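Local atomic coordinates of putative gamma-glutamylcyclotransferase YkqA (Bacillus subtilis, PDB entry 2QIK), a protein that probably acts as a gamma-glutamylcyclotransferase, an acyltransferase type that releases gamma-glutamyl groups as cyclic 5-oxoproline, though its own activity remains putative. Residues 130-134 against 176-180; 148-152 against 191-197. All blocks are in the same frame, centred on the assembly; numbering follows the deposited sequence.

Contact 1. Residues 130-134 against 176-180; sequences YFAYG and RADML
Met179, a selenomethionine, lies against Tyr133 and Phe131 and meets each ring differently. Its CG sits almost squarely over the Tyr133 ring, 3.5 Å from the centroid and 10° off the normal, a CH-pi contact in which the methylene covers one face. One atom further out along its side chain, Met179 SE stands oblique to that same ring, yet it reaches Phe131 at the edge and in the ring plane, with SE 3.7 Å from CE2 of Phe131. Both are Met-aromatic contacts, one selenium shared by two rings. Tyr133 follows directly on strand 128-132, paired with 185-193 and bonded to Leu230 of strand 224-234, whereas Met179 belongs to the hairpin of strands 164-171 and 174-180, so this apolar contact joins hairpin to sheet in the buried interior. With chi1 at 58°, CG of Tyr133 is set between the backbone N and the carbonyl carbon, and the ring projects across the hairpin strand. Tyr133 CE2 comes within 3.9 Å of Ala177 CB, and its OH passes 3.4 Å from Asp178 CA to bond Phe232 O. Asp178 CB points away from segment 130-134, and its carboxylate is held by Val234 N at OD1 and by Thr168 and Lys237 at OD2.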
loop_
_atom_site.group_PDB
_atom_site.type_symbol
_atom_site.label_atom_id
_atom_site.label_comp_id
_atom_site.label_asym_id
_atom_site.label_seq_id
_atom_site.Cartn_x
_atom_site.Cartn_y
_atom_site.Cartn_z
ATOM N N TYR A 130 6.390 1.260 -10.072
ATOM C CA TYR A 130 6.881 1.190 -8.705
ATOM C C TYR A 130 7.099 2.601 -8.160
ATOM O O TYR A 130 7.896 3.378 -8.699
ATOM C CB TYR A 130 8.173 0.382 -8.618
ATOM C CG TYR A 130 8.867 0.476 -7.275
ATOM C CD1 TYR A 130 8.196 0.211 -6.117
ATOM C CD2 TYR A 130 10.166 0.890 -7.198
ATOM C CE1 TYR A 130 8.782 0.413 -4.891
ATOM C CE2 TYR A 130 10.807 1.071 -5.967
ATOM C CZ TYR A 130 10.080 0.833 -4.813
ATOM O OH TYR A 130 10.662 1.067 -3.593
ATOM N N PHE A 131 6.371 2.922 -7.080
ATOM C CA PHE A 131 6.427 4.258 -6.436
ATOM C C PHE A 131 7.336 4.221 -5.198
ATOM O O PHE A 131 7.025 3.501 -4.223
ATOM C CB PHE A 131 5.035 4.682 -6.066
ATOM C CG PHE A 131 4.935 6.039 -5.483
ATOM C CD1 PHE A 131 5.099 7.203 -6.227
ATOM C CD2 PHE A 131 4.642 6.214 -4.140
ATOM C CE1 PHE A 131 5.016 8.482 -5.631
ATOM C CE2 PHE A 131 4.628 7.516 -3.592
ATOM C CZ PHE A 131 4.765 8.583 -4.329
ATOM N N ALA A 132 8.436 4.941 -5.286
ATOM C CA ALA A 132 9.387 5.030 -4.210
ATOM C C ALA A 132 9.306 6.405 -3.570
ATOM O O ALA A 132 9.344 7.423 -4.275
ATOM C CB ALA A 132 10.841 4.868 -4.817
ATOM N N TYR A 133 9.317 6.448 -2.252
ATOM C CA TYR A 133 9.166 7.682 -1.484
ATOM C C TYR A 133 10.301 7.909 -0.495
ATOM O O TYR A 133 10.308 8.921 0.204
ATOM C CB TYR A 133 7.807 7.703 -0.787
ATOM C CG TYR A 133 7.589 6.514 0.131
ATOM C CD1 TYR A 133 6.921 5.415 -0.313
ATOM C CD2 TYR A 133 8.137 6.472 1.387
ATOM C CE1 TYR A 133 6.774 4.259 0.502
ATOM C CE2 TYR A 133 7.993 5.391 2.188
ATOM C CZ TYR A 133 7.338 4.261 1.750
ATOM O OH TYR A 133 7.238 3.232 2.624
ATOM N N GLY A 134 11.228 6.979 -0.400
ATOM C CA GLY A 134 12.343 7.124 0.498
ATOM C C GLY A 134 13.667 6.804 -0.170
ATOM O O GLY A 134 13.972 7.353 -1.172
ATOM N N ARG A 176 13.083 4.080 9.727
ATOM C CA ARG A 176 12.983 4.075 8.266
ATOM C C ARG A 176 11.630 4.643 7.855
ATOM O O ARG A 176 10.700 4.732 8.656
ATOM C CB ARG A 176 13.201 2.675 7.688
ATOM C CG ARG A 176 14.530 2.034 8.159
ATOM C CD ARG A 176 15.712 2.686 7.629
ATOM N NE ARG A 176 16.934 1.983 7.920
ATOM C CZ ARG A 176 17.597 2.043 9.047
ATOM N NH1 ARG A 176 17.163 2.713 10.065
ATOM N NH2 ARG A 176 18.727 1.339 9.190
ATOM N N ALA A 177 11.527 5.008 6.599
ATOM C CA ALA A 177 10.395 5.686 6.032
ATOM C C ALA A 177 9.174 4.799 5.807
ATOM O O ALA A 177 9.268 3.599 5.684
ATOM C CB ALA A 177 10.760 6.373 4.770
ATOM N N ASP A 178 8.073 5.467 5.654
ATOM C CA ASP A 178 6.733 4.908 5.524
ATOM C C ASP A 178 5.863 5.977 4.896
ATOM O O ASP A 178 6.267 7.136 4.842
ATOM C CB ASP A 178 6.151 4.532 6.889
ATOM C CG ASP A 178 4.870 3.745 6.854
ATOM O OD1 ASP A 178 4.587 3.023 5.841
ATOM O OD2 ASP A 178 4.188 3.714 7.915
HETATM N N MSE A 179 4.701 5.602 4.433
HETATM C CA MSE A 179 3.649 6.576 4.155
HETATM C C MSE A 179 2.409 6.246 4.948
HETATM O O MSE A 179 1.951 5.117 4.948
HETATM C CB MSE A 179 3.267 6.634 2.684
HETATM C CG MSE A 179 4.458 7.037 1.780
HETATM SE SE MSE A 179 3.863 7.404 0.024
HETATM C CE MSE A 179 3.237 5.672 -0.408
ATOM N N LEU A 180 1.931 7.218 5.696
ATOM C CA LEU A 180 0.739 7.057 6.530
ATOM C C LEU A 180 -0.436 7.660 5.830
ATOM O O LEU A 180 -0.353 8.797 5.350
ATOM C CB LEU A 180 0.919 7.744 7.846
ATOM C CG LEU A 180 -0.050 7.409 8.986
ATOM C CD1 LEU A 180 0.125 5.976 9.404
ATOM C CD2 LEU A 180 0.163 8.335 10.183
#

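Contact 2. Residues 148-152 against 191-197; sequences DHYFQ and YRIPYSA
The backbone of Tyr150, in the short 3-10 turn that begins at Asp148, comes closest to the end of strand 185-193 at Ile193, CA to CA 5.7 Å, and Phe151 lies nearest Tyr191. The carbonyls of Tyr150 and Arg192 are bridged by two waters, each donating to both oxygens. Beyond Pro194, the 3-10 turn 195-197 curls beside the Tyr150 ring. Ala197 CB lies over one face of it, displaced toward the rim, while CE1 of His149 points over the centre of the opposite face. Pro194 CD reaches Tyr150 CD1 obliquely at 3.6 Å. At the ring's end Ser196 OG donates to Tyr150 OH at 2.8 Å. A leucine in place of Tyr150 would probably leave the Ser196 hydroxyl without this acceptor and His149 CE1 without the ring face it rests on. With CG beside its backbone N (chi1 -64°), Phe151 sends its edge into the face of Tyr191, a T-shaped pair with planes at 85°; Phe151 CE1 touches Ile193 CG2 at 3.8 Å. Aromatic and apolar packing thus fixes the loop between helix 140-145 and strand 154-161 onto strand 185-193 of the AIG2-like region, while two carbonyl oxygens, which cannot bond each other, are joined by waters that donate to both.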
loop_
_atom_site.group_PDB
_atom_site.type_symbol
_atom_site.label_atom_id
_atom_site.label_comp_id
_atom_site.label_asym_id
_atom_site.label_seq_id
_atom_site.Cartn_x
_atom_site.Cartn_y
_atom_site.Cartn_z
ATOM N N ASP A 148 20.682 -1.629 -10.719
ATOM C CA ASP A 148 20.352 -0.264 -11.167
ATOM C C ASP A 148 19.877 -0.202 -12.586
ATOM O O ASP A 148 19.098 0.681 -12.917
ATOM C CB ASP A 148 21.474 0.773 -10.943
ATOM C CG ASP A 148 20.954 2.173 -10.985
ATOM O OD1 ASP A 148 19.946 2.473 -10.311
ATOM O OD2 ASP A 148 21.524 3.038 -11.657
ATOM N N HIS A 149 20.309 -1.136 -13.419
ATOM C CA HIS A 149 19.816 -1.225 -14.770
ATOM C C HIS A 149 18.295 -1.315 -14.879
ATOM O O HIS A 149 17.733 -0.947 -15.915
ATOM C CB HIS A 149 20.487 -2.397 -15.497
ATOM C CG HIS A 149 20.205 -3.761 -14.956
ATOM N ND1 HIS A 149 19.143 -4.517 -15.393
ATOM C CD2 HIS A 149 20.777 -4.453 -13.941
ATOM C CE1 HIS A 149 19.137 -5.658 -14.733
ATOM N NE2 HIS A 149 20.098 -5.646 -13.836
ATOM N N TYR A 150 17.629 -1.781 -13.814
ATOM C CA TYR A 150 16.159 -1.858 -13.780
ATOM C C TYR A 150 15.488 -0.532 -13.416
ATOM O O TYR A 150 14.313 -0.391 -13.603
ATOM C CB TYR A 150 15.707 -2.887 -12.804
ATOM C CG TYR A 150 15.940 -4.325 -13.171
ATOM C CD1 TYR A 150 15.616 -4.821 -14.440
ATOM C CD2 TYR A 150 16.417 -5.237 -12.267
ATOM C CE1 TYR A 150 15.721 -6.177 -14.745
ATOM C CE2 TYR A 150 16.559 -6.548 -12.567
ATOM C CZ TYR A 150 16.174 -7.031 -13.824
ATOM O OH TYR A 150 16.219 -8.362 -14.186
ATOM N N PHE A 151 16.270 0.417 -12.850
ATOM C CA PHE A 151 15.766 1.612 -12.189
ATOM C C PHE A 151 16.248 2.833 -12.997
ATOM O O PHE A 151 16.348 3.947 -12.476
ATOM C CB PHE A 151 16.110 1.662 -10.730
ATOM C CG PHE A 151 15.473 0.569 -9.957
ATOM C CD1 PHE A 151 14.189 0.669 -9.483
ATOM C CD2 PHE A 151 16.161 -0.611 -9.723
ATOM C CE1 PHE A 151 13.600 -0.340 -8.831
ATOM C CE2 PHE A 151 15.579 -1.655 -9.052
ATOM C CZ PHE A 151 14.293 -1.536 -8.600
ATOM N N GLN A 152 16.433 2.649 -14.310
ATOM C CA GLN A 152 16.899 3.722 -15.225
ATOM C C GLN A 152 15.815 4.191 -16.200
ATOM O O GLN A 152 16.081 4.872 -17.204
ATOM C CB GLN A 152 18.189 3.247 -15.911
ATOM C CG GLN A 152 19.402 3.196 -14.971
ATOM C CD GLN A 152 20.623 2.420 -15.501
ATOM O OE1 GLN A 152 21.601 2.215 -14.759
ATOM N NE2 GLN A 152 20.532 1.951 -16.710
ATOM N N TYR A 191 8.903 4.648 -10.979
ATOM C CA TYR A 191 9.742 3.937 -11.911
ATOM C C TYR A 191 8.937 2.930 -12.735
ATOM O O TYR A 191 8.006 2.311 -12.227
ATOM C CB TYR A 191 10.784 3.113 -11.199
ATOM C CG TYR A 191 11.816 3.814 -10.349
ATOM C CD1 TYR A 191 12.988 4.300 -10.885
ATOM C CD2 TYR A 191 11.650 3.883 -8.998
ATOM C CE1 TYR A 191 13.949 4.872 -10.123
ATOM C CE2 TYR A 191 12.631 4.483 -8.172
ATOM C CZ TYR A 191 13.784 4.942 -8.749
ATOM O OH TYR A 191 14.782 5.487 -7.960
ATOM N N ARG A 192 9.260 2.774 -14.015
ATOM C CA ARG A 192 8.753 1.650 -14.824
ATOM C C ARG A 192 9.828 0.548 -14.759
ATOM O O ARG A 192 10.962 0.764 -15.207
ATOM C CB ARG A 192 8.574 2.085 -16.260
ATOM C CG ARG A 192 7.989 1.028 -17.169
ATOM C CD ARG A 192 7.860 1.454 -18.569
ATOM N NE ARG A 192 6.907 2.493 -18.647
ATOM C CZ ARG A 192 7.151 3.810 -18.743
ATOM N NH1 ARG A 192 8.395 4.272 -18.842
ATOM N NH2 ARG A 192 6.139 4.668 -18.758
ATOM N N ILE A 193 9.478 -0.580 -14.159
ATOM C CA ILE A 193 10.433 -1.672 -13.956
ATOM C C ILE A 193 9.889 -2.983 -14.550
ATOM O O ILE A 193 8.667 -3.180 -14.603
ATOM C CB ILE A 193 10.796 -1.846 -12.488
ATOM C CG1 ILE A 193 9.621 -2.447 -11.662
ATOM C CG2 ILE A 193 11.286 -0.571 -11.833
ATOM C CD1 ILE A 193 9.974 -2.673 -10.190
ATOM N N PRO A 194 10.761 -3.896 -14.951
ATOM C CA PRO A 194 10.300 -5.195 -15.335
ATOM C C PRO A 194 9.859 -5.990 -14.103
ATOM O O PRO A 194 10.381 -5.820 -13.022
ATOM C CB PRO A 194 11.518 -5.845 -16.046
ATOM C CG PRO A 194 12.459 -4.681 -16.315
ATOM C CD PRO A 194 12.208 -3.742 -15.145
ATOM N N TYR A 195 8.952 -6.927 -14.341
ATOM C CA TYR A 195 8.573 -7.925 -13.344
ATOM C C TYR A 195 9.821 -8.566 -12.672
ATOM O O TYR A 195 9.803 -8.886 -11.488
ATOM C CB TYR A 195 7.706 -8.969 -13.974
ATOM C CG TYR A 195 7.200 -9.981 -12.980
ATOM C CD1 TYR A 195 6.271 -9.676 -12.027
ATOM C CD2 TYR A 195 7.644 -11.307 -13.023
ATOM C CE1 TYR A 195 5.826 -10.593 -11.114
ATOM C CE2 TYR A 195 7.200 -12.239 -12.112
ATOM C CZ TYR A 195 6.275 -11.879 -11.184
ATOM O OH TYR A 195 5.837 -12.851 -10.292
ATOM N N SER A 196 10.860 -8.811 -13.441
ATOM C CA SER A 196 12.011 -9.467 -12.965
ATOM C C SER A 196 12.771 -8.674 -11.904
ATOM O O SER A 196 13.648 -9.248 -11.236
ATOM C CB SER A 196 12.976 -9.811 -14.068
ATOM O OG SER A 196 13.451 -8.639 -14.685
ATOM N N ALA A 197 12.469 -7.396 -11.724
ATOM C CA ALA A 197 13.054 -6.572 -10.632
ATOM C C ALA A 197 12.317 -6.743 -9.336
ATOM O O ALA A 197 12.778 -6.235 -8.288
ATOM C CB ALA A 197 13.023 -5.149 -11.049
HETATM O O HOH W 1 13.110 2.119 -14.091
HETATM O O HOH W 2 13.157 -0.388 -16.625
#

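Contacts 1 and 2 lie about 17 Å apart, centre to centre, and meet through the antiparallel strands 128-132 and 185-193. Contact 1 uses the first and contact 2 the second, so the two touch directly: Tyr130 O lies 2.8 Å from Tyr191 N, a probable backbone hydrogen bond, and Tyr130 also packs on Ile193 and Phe151. Along the chain the segments interleave, 130-134, 148-152, 176-180, then 191-197. Contact 1 ties the hairpin 164-180 to this sheet in the interior; contact 2 fastens the loop after helix 140-145 nearer the surface. Both lie away from the substrate-binding residues inferred by similarity near the N-terminus, and so knit together the second half of the chain.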